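Long-range contacts in membrane protein implicated in regulation of membrane protease activity (Corynebacterium glutamicum ATCC 13032, PDB 3CP0), which is of unknown mechanism but, as the soluble NfeD-like domain of a membrane protein, probably takes part in regulating membrane protease activity: residues Gly26-Val31 with Ile65-Asp70; Arg52-Thr57 with Ile77-Ala82. All blocks are in the same frame, centred on the assembly; numbering follows the deposited sequence.

Contact 1. Residues Gly26-Val31 with Ile65-Asp70. With ZN (zinc ion), chain B.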
ATOM      1  N   GLY A  26       9.633  -1.297   1.752  1.00 17.36           N
ATOM      2  CA  GLY A  26      10.122  -0.662   2.941  1.00 18.55           C
ATOM      3  C   GLY A  26       9.705   0.805   2.986  1.00 19.12           C
ATOM      4  O   GLY A  26       9.793   1.423   4.056  1.00 21.50           O
ATOM      5  N   HIS A  27       9.219   1.343   1.870  1.00 18.41           N
ATOM      6  CA  HIS A  27       8.705   2.754   1.893  1.00 17.77           C
ATOM      7  C   HIS A  27       7.383   2.832   2.634  1.00 18.05           C
ATOM      8  O   HIS A  27       6.543   1.909   2.528  1.00 19.70           O
ATOM      9  CB  HIS A  27       8.388   3.261   0.472  1.00 17.66           C
ATOM     10  CG  HIS A  27       9.595   3.650  -0.348  1.00 18.70           C
ATOM     11  ND1 HIS A  27      10.795   2.953  -0.338  1.00 18.68           N
ATOM     12  CD2 HIS A  27       9.743   4.650  -1.265  1.00 19.19           C
ATOM     13  CE1 HIS A  27      11.627   3.516  -1.204  1.00 22.19           C
ATOM     14  NE2 HIS A  27      11.017   4.556  -1.753  1.00 20.94           N
ATOM     15  N   ARG A  28       7.137   3.950   3.303  1.00 18.61           N
ATOM     16  CA  ARG A  28       5.781   4.248   3.753  1.00 18.07           C
ATOM     17  C   ARG A  28       4.930   4.822   2.618  1.00 19.35           C
ATOM     18  O   ARG A  28       5.460   5.366   1.613  1.00 19.98           O
ATOM     19  CB  ARG A  28       5.857   5.206   4.913  1.00 18.59           C
ATOM     20  CG  ARG A  28       6.463   4.441   6.152  1.00 20.33           C
ATOM     21  CD  ARG A  28       6.931   5.438   7.111  1.00 24.99           C
ATOM     22  NE  ARG A  28       7.552   4.778   8.259  1.00 25.54           N
ATOM     23  CZ  ARG A  28       8.830   4.394   8.307  1.00 30.77           C
ATOM     24  NH1 ARG A  28       9.654   4.616   7.256  1.00 26.41           N
ATOM     25  NH2 ARG A  28       9.292   3.817   9.408  1.00 31.26           N
ATOM     26  N   ALA A  29       3.614   4.791   2.798  1.00 18.47           N
ATOM     27  CA  ALA A  29       2.706   5.361   1.784  1.00 19.20           C
ATOM     28  C   ALA A  29       1.461   5.870   2.498  1.00 18.65           C
ATOM     29  O   ALA A  29       1.064   5.328   3.540  1.00 19.90           O
ATOM     30  CB  ALA A  29       2.335   4.288   0.756  1.00 19.33           C
ATOM     31  N   GLU A  30       0.796   6.799   1.847  1.00 18.05           N
ATOM     32  CA  GLU A  30      -0.401   7.396   2.424  1.00 18.02           C
ATOM     33  C   GLU A  30      -1.625   6.871   1.680  1.00 18.55           C
ATOM     34  O   GLU A  30      -1.658   6.831   0.424  1.00 18.17           O
ATOM     35  CB  GLU A  30      -0.276   8.907   2.290  1.00 17.29           C
ATOM     36  CG  GLU A  30      -1.453   9.598   2.838  1.00 20.59           C
ATOM     37  CD  GLU A  30      -1.323  11.151   2.835  1.00 28.56           C
ATOM     38  OE1 GLU A  30      -0.282  11.725   2.390  1.00 31.03           O
ATOM     39  OE2 GLU A  30      -2.284  11.780   3.298  1.00 32.76           O
ATOM     40  N   VAL A  31      -2.597   6.369   2.440  1.00 17.73           N
ATOM     41  CA  VAL A  31      -3.778   5.763   1.798  1.00 18.20           C
ATOM     42  C   VAL A  31      -4.657   6.855   1.175  1.00 18.86           C
ATOM     43  O   VAL A  31      -5.033   7.828   1.847  1.00 18.74           O
ATOM     44  CB  VAL A  31      -4.602   4.912   2.770  1.00 18.87           C
ATOM     45  CG1 VAL A  31      -5.877   4.422   2.057  1.00 18.14           C
ATOM     46  CG2 VAL A  31      -3.750   3.691   3.339  1.00 17.98           C
ATOM     47  N   ILE A  65      -1.392   6.021   7.304  1.00 18.57           N
ATOM     48  CA  ILE A  65      -0.044   5.743   6.777  1.00 17.96           C
ATOM     49  C   ILE A  65       0.254   4.251   6.927  1.00 17.78           C
ATOM     50  O   ILE A  65       0.034   3.676   8.014  1.00 19.58           O
ATOM     51  CB  ILE A  65       1.054   6.556   7.552  1.00 18.38           C
ATOM     52  CG1 ILE A  65       0.702   8.056   7.604  1.00 19.96           C
ATOM     53  CG2 ILE A  65       2.425   6.277   6.876  1.00 19.11           C
ATOM     54  CD1 ILE A  65       0.342   8.656   6.237  1.00 20.28           C
ATOM     55  N   VAL A  66       0.688   3.617   5.824  1.00 17.18           N
ATOM     56  CA  VAL A  66       1.046   2.198   5.826  1.00 17.19           C
ATOM     57  C   VAL A  66       2.497   2.016   5.369  1.00 17.95           C
ATOM     58  O   VAL A  66       3.134   2.991   4.898  1.00 18.15           O
ATOM     59  CB  VAL A  66       0.100   1.445   4.853  1.00 18.02           C
ATOM     60  CG1 VAL A  66      -1.330   1.566   5.417  1.00 16.93           C
ATOM     61  CG2 VAL A  66       0.144   2.106   3.427  1.00 20.03           C
ATOM     62  N   SER A  67       3.016   0.802   5.522  1.00 17.46           N
ATOM     63  CA  SER A  67       4.350   0.439   5.066  1.00 18.04           C
ATOM     64  C   SER A  67       4.181  -0.542   3.906  1.00 18.62           C
ATOM     65  O   SER A  67       3.374  -1.505   3.984  1.00 19.99           O
ATOM     66  CB  SER A  67       5.167  -0.234   6.202  1.00 21.02           C
ATOM     67  OG  SER A  67       5.758   0.811   7.003  1.00 22.82           O
ATOM     68  N   VAL A  68       4.929  -0.297   2.839  1.00 17.20           N
ATOM     69  CA  VAL A  68       4.951  -1.248   1.695  1.00 17.42           C
ATOM     70  C   VAL A  68       5.862  -2.409   2.063  1.00 17.30           C
ATOM     71  O   VAL A  68       7.051  -2.212   2.341  1.00 18.04           O
ATOM     72  CB  VAL A  68       5.446  -0.571   0.385  1.00 19.38           C
ATOM     73  CG1 VAL A  68       5.469  -1.593  -0.753  1.00 18.78           C
ATOM     74  CG2 VAL A  68       4.529   0.643   0.026  1.00 19.50           C
ATOM     75  N   ILE A  69       5.294  -3.608   2.146  1.00 16.86           N
ATOM     76  CA  ILE A  69       6.106  -4.776   2.530  1.00 15.35           C
ATOM     77  C   ILE A  69       6.380  -5.785   1.417  1.00 16.94           C
ATOM     78  O   ILE A  69       7.092  -6.744   1.578  1.00 17.19           O
ATOM     79  CB  ILE A  69       5.547  -5.442   3.878  1.00 18.46           C
ATOM     80  CG1 ILE A  69       4.064  -5.805   3.745  1.00 17.95           C
ATOM     81  CG2 ILE A  69       5.728  -4.485   5.038  1.00 20.47           C
ATOM     82  CD1 ILE A  69       3.806  -6.872   2.723  1.00 19.71           C
ATOM     83  N   ASP A  70       5.764  -5.534   0.283  1.00 16.34           N
ATOM     84  CA  ASP A  70       5.971  -6.368  -0.915  1.00 16.85           C
ATOM     85  C   ASP A  70       5.414  -5.626  -2.111  1.00 18.54           C
ATOM     86  O   ASP A  70       4.644  -4.705  -1.978  1.00 17.99           O
ATOM     87  CB  ASP A  70       5.282  -7.717  -0.725  1.00 16.62           C
ATOM     88  CG  ASP A  70       5.749  -8.754  -1.769  1.00 23.29           C
ATOM     89  OD1 ASP A  70       6.743  -8.521  -2.528  1.00 24.37           O
ATOM     90  OD2 ASP A  70       5.012  -9.758  -1.854  1.00 26.95           O
TER
HETATM   91 ZN    ZN B 101      11.727   5.845  -3.176  1.00 21.57          ZN
HETATM   92  O   HOH W   1       8.377   0.865   6.348  1.00 28.11           O
HETATM   93  O   HOH W   2      12.939   4.626  -4.428  1.00 24.98           O

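Contact 2. Residues Arg52-Thr57 with Ile77-Ala82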
ATOM      1  N   ARG A  52      -2.978  -3.345  -2.006  0.50 17.62           N
ATOM      2  CA  ARG A  52      -3.824  -4.364  -1.379  0.50 17.55           C
ATOM      3  C   ARG A  52      -3.276  -4.583   0.029  0.50 18.06           C
ATOM      4  O   ARG A  52      -2.093  -4.363   0.289  0.50 17.38           O
ATOM      5  CB  ARG A  52      -3.718  -5.697  -2.140  0.50 17.85           C
ATOM      6  CG  ARG A  52      -4.405  -5.721  -3.520  0.50 20.40           C
ATOM      7  CD  ARG A  52      -5.707  -4.917  -3.626  0.50 20.01           C
ATOM      8  NE  ARG A  52      -6.185  -4.848  -5.023  0.50 24.97           N
ATOM      9  CZ  ARG A  52      -6.194  -3.759  -5.797  0.50 22.97           C
ATOM     10  NH1 ARG A  52      -5.786  -2.568  -5.374  0.50 17.22           N
ATOM     11  NH2 ARG A  52      -6.654  -3.858  -7.034  0.50 25.24           N
ATOM     12  N   SER A  53      -4.140  -5.033   0.936  0.50 17.49           N
ATOM     13  CA  SER A  53      -3.670  -5.333   2.292  0.50 19.13           C
ATOM     14  C   SER A  53      -2.897  -6.639   2.294  0.50 18.33           C
ATOM     15  O   SER A  53      -3.191  -7.549   1.510  0.50 18.99           O
ATOM     16  CB  SER A  53      -4.868  -5.414   3.223  0.50 18.95           C
ATOM     17  OG  SER A  53      -5.396  -4.119   3.342  0.50 22.25           O
HETATM   18  N   MSE A  54      -1.869  -6.707   3.144  1.00 17.62           N
HETATM   19  CA  MSE A  54      -1.155  -7.961   3.340  1.00 17.87           C
HETATM   20  C   MSE A  54      -2.092  -9.065   3.904  1.00 18.94           C
HETATM   21  O   MSE A  54      -1.983 -10.234   3.536  1.00 18.97           O
HETATM   22  CB  MSE A  54       0.013  -7.714   4.327  1.00 17.69           C
HETATM   23  CG  MSE A  54       0.809  -8.983   4.570  1.00 16.43           C
HETATM   24 SE   MSE A  54       1.976  -8.687   6.084  0.65 22.26          SE
HETATM   25  CE  MSE A  54       0.601  -8.983   7.407  1.00 21.08           C
ATOM     26  N   ASP A  55      -3.002  -8.653   4.789  1.00 20.07           N
ATOM     27  CA  ASP A  55      -4.040  -9.560   5.341  1.00 20.97           C
ATOM     28  C   ASP A  55      -5.373  -9.035   4.813  1.00 21.62           C
ATOM     29  O   ASP A  55      -5.794  -7.918   5.174  1.00 19.80           O
ATOM     30  CB  ASP A  55      -3.982  -9.525   6.858  1.00 21.48           C
ATOM     31  CG  ASP A  55      -5.011 -10.488   7.503  1.00 24.28           C
ATOM     32  OD1 ASP A  55      -6.098 -10.728   6.916  1.00 25.28           O
ATOM     33  OD2 ASP A  55      -4.722 -10.987   8.608  1.00 26.25           O
ATOM     34  N   PRO A  56      -6.035  -9.805   3.946  1.00 21.68           N
ATOM     35  CA  PRO A  56      -7.249  -9.277   3.301  1.00 23.38           C
ATOM     36  C   PRO A  56      -8.427  -9.028   4.261  1.00 23.76           C
ATOM     37  O   PRO A  56      -9.452  -8.492   3.820  1.00 26.34           O
ATOM     38  CB  PRO A  56      -7.637 -10.393   2.312  1.00 23.83           C
ATOM     39  CG  PRO A  56      -7.100 -11.656   2.964  1.00 25.65           C
ATOM     40  CD  PRO A  56      -5.737 -11.181   3.478  1.00 23.66           C
ATOM     41  N   THR A  57      -8.330  -9.424   5.526  1.00 20.07           N
ATOM     42  CA  THR A  57      -9.417  -9.052   6.456  1.00 20.56           C
ATOM     43  C   THR A  57      -9.232  -7.640   7.032  1.00 20.17           C
ATOM     44  O   THR A  57     -10.112  -7.140   7.768  1.00 18.63           O
ATOM     45  CB  THR A  57      -9.577 -10.061   7.587  1.00 21.27           C
ATOM     46  OG1 THR A  57      -8.405 -10.032   8.414  1.00 24.73           O
ATOM     47  CG2 THR A  57      -9.695 -11.472   7.022  1.00 23.44           C
ATOM     48  N   ILE A  77       1.819  -4.131  -1.749  1.00 17.11           N
ATOM     49  CA  ILE A  77       1.161  -4.872  -0.687  1.00 16.65           C
ATOM     50  C   ILE A  77       1.603  -4.210   0.620  1.00 17.23           C
ATOM     51  O   ILE A  77       2.817  -4.067   0.919  1.00 17.44           O
ATOM     52  CB  ILE A  77       1.607  -6.373  -0.652  1.00 16.67           C
ATOM     53  CG1 ILE A  77       1.518  -7.057  -2.029  1.00 17.88           C
ATOM     54  CG2 ILE A  77       0.781  -7.216   0.342  1.00 18.45           C
ATOM     55  CD1 ILE A  77       0.158  -6.843  -2.677  1.00 19.32           C
ATOM     56  N   VAL A  78       0.606  -3.794   1.365  1.00 17.14           N
ATOM     57  CA  VAL A  78       0.863  -2.910   2.540  1.00 16.75           C
ATOM     58  C   VAL A  78       0.440  -3.470   3.863  1.00 18.01           C
ATOM     59  O   VAL A  78      -0.493  -4.319   3.969  1.00 17.17           O
ATOM     60  CB  VAL A  78       0.212  -1.527   2.327  1.00 16.90           C
ATOM     61  CG1 VAL A  78       0.718  -0.898   0.965  1.00 18.51           C
ATOM     62  CG2 VAL A  78      -1.304  -1.595   2.339  1.00 18.45           C
ATOM     63  N   TRP A  79       1.113  -2.980   4.898  1.00 16.57           N
ATOM     64  CA  TRP A  79       0.752  -3.369   6.262  1.00 16.96           C
ATOM     65  C   TRP A  79       0.942  -2.181   7.200  1.00 17.77           C
ATOM     66  O   TRP A  79       1.161  -1.035   6.771  1.00 18.67           O
ATOM     67  CB  TRP A  79       1.527  -4.603   6.706  1.00 18.43           C
ATOM     68  CG  TRP A  79       0.955  -5.295   7.941  1.00 19.90           C
ATOM     69  CD1 TRP A  79       1.616  -5.623   9.095  1.00 22.13           C
ATOM     70  CD2 TRP A  79      -0.410  -5.732   8.110  1.00 17.81           C
ATOM     71  NE1 TRP A  79       0.730  -6.228  10.008  1.00 20.88           N
ATOM     72  CE2 TRP A  79      -0.509  -6.310   9.420  1.00 21.12           C
ATOM     73  CE3 TRP A  79      -1.548  -5.696   7.292  1.00 19.32           C
ATOM     74  CZ2 TRP A  79      -1.727  -6.840   9.926  1.00 20.92           C
ATOM     75  CZ3 TRP A  79      -2.767  -6.213   7.824  1.00 20.87           C
ATOM     76  CH2 TRP A  79      -2.815  -6.788   9.098  1.00 20.95           C
ATOM     77  N   LYS A  80       0.793  -2.446   8.487  1.00 19.30           N
ATOM     78  CA  LYS A  80       0.899  -1.426   9.515  1.00 18.36           C
ATOM     79  C   LYS A  80       2.249  -0.723   9.389  1.00 20.74           C
ATOM     80  O   LYS A  80       3.278  -1.361   9.111  1.00 20.47           O
ATOM     81  CB  LYS A  80       0.771  -2.137  10.867  1.00 18.84           C
ATOM     82  CG  LYS A  80      -0.699  -2.624  11.087  1.00 18.96           C
ATOM     83  CD  LYS A  80      -0.776  -3.410  12.389  1.00 22.93           C
ATOM     84  CE  LYS A  80      -2.219  -3.943  12.638  1.00 21.42           C
ATOM     85  NZ  LYS A  80      -2.278  -4.476  14.046  1.00 26.67           N
ATOM     86  N   GLU A  81       2.231   0.578   9.660  1.00 21.30           N
ATOM     87  CA  GLU A  81       3.442   1.353   9.558  1.00 23.99           C
ATOM     88  C   GLU A  81       4.490   0.833  10.536  1.00 26.91           C
ATOM     89  O   GLU A  81       4.210   0.563  11.722  1.00 25.69           O
ATOM     90  CB  GLU A  81       3.129   2.831   9.831  1.00 24.36           C
ATOM     91  CG  GLU A  81       4.260   3.688   9.471  1.00 23.01           C
ATOM     92  CD  GLU A  81       4.175   5.128   9.962  1.00 22.71           C
ATOM     93  OE1 GLU A  81       3.156   5.554  10.612  1.00 24.00           O
ATOM     94  OE2 GLU A  81       5.170   5.848   9.722  1.00 24.59           O
ATOM     95  N   ALA A  82       5.706   0.643  10.013  1.00 31.43           N
ATOM     96  CA  ALA A  82       6.941   0.408  10.798  1.00 35.01           C
ATOM     97  C   ALA A  82       7.646  -0.777  10.215  1.00 37.34           C
ATOM     98  O   ALA A  82       8.028  -0.700   9.052  1.00 40.97           O
ATOM     99  CB  ALA A  82       6.706   0.228  12.315  1.00 37.05           C
TER

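Contact 1. Residues Gly26-Val31 with Ile65-Asp70
Ala29 and Val66 face each other as an antiparallel hydrogen-bonded pair: Ala29 N donates to Val66 O (2.8 Å), and Val66 N returns a straighter bond to Ala29 O (2.9 Å, 170° at the hydrogen). Just before the strand, the loop residues Gly26 and His27 continue the bonding: Val68 N gives to His27 O (2.8 Å) and Gly26 N to Val68 O. Between these rungs Arg28 lies against Ser67, with Arg28 CG 3.8 Å from Ser67 OG, and beyond them CD1 of Ile65 rests on CB and CG of Glu30. On the other face chi1 of Val66 (-64°) parts its two methyls: CG2, between the backbone N and the carbonyl carbon, meets Ala29 CB at 4.1 Å, while CG1, anti to the carbonyl carbon, packs on Val31 CG2. This pairs the first strand with strand 65-72, consistent with the small beta barrel expected of an OB-clan domain. A water bridges Gly26 O and Ser67 OG, which also binds Ala82 N, and Arg28 NE forms a salt bridge with Glu81. The ring of His27 leads away from strand 65-72, placing NE2 2.0 Å from a zinc ion that Asp45 and a water also bind.

Contact 2. Residues Arg52-Thr57 with Ile77-Ala82
The indole of Trp79 has the methyl of Met54, a selenomethionine, over one face and CG of Lys80, offset toward the rim, over the other. Met54 CE stands 3.5 Å from the centroid of the five-membered ring and only 12° off its normal, a CH-pi contact, and SE follows over the same face as a Met-aromatic contact. Met54 CG is anti to the backbone N and the chain bends at its last torsion (chi3 80°), which folds the methyl over the indole. CB of Asp55 approaches the six-membered ring obliquely, 3.7 Å from Trp79 CZ3, and His58 meets the indole edge-to-face. OD1 of Asp55 accepts both Thr57 N, closing an Asx turn, and Thr57 OG1 (2.8 Å), two bonds from the same face of the carboxylate plane, which together restrain the carboxylate. Next to the indole, earlier in both segments, the backbones pair in parallel: Val78 N gives to Arg52 O (3.0 Å), and Met54 N to Val78 O (2.9 Å). Ile77 CG2 lies 3.6 Å from Met54 CA, where the chain turns from strand into loop after Ser53. Strand 75-80 thus runs between strand 47-53, its parallel neighbour here, and antiparallel strand 65-72, whose Val66 touches Val78.

Contacts 1 and 2 lie in one five-stranded sheet, their centres 8 Å apart. Along the chain the segments alternate: 26-31, 52-57, 65-70, then 77-82. Strands 65-72 and 75-80 are neighbours and join the two contacts directly, through probable hydrogen bonds from Ile69 N to Ile77 O and from Trp79 N to Ser67 O, both 2.8 Å. Across the sheet, strand 47-53 therefore leads through 75-80 and 65-72 to 28-31, contact 2 supplying the parallel pairing and contact 1 the antiparallel closure. A classic beta bulge at Ile69 and Asp70, opposite Ile77, interrupts the regular pairing of strands 65-72 and 75-80. Together the contacts link sequence-distant residues into one compact sheet, consistent with the OB-like fold of this soluble NfeD-like domain.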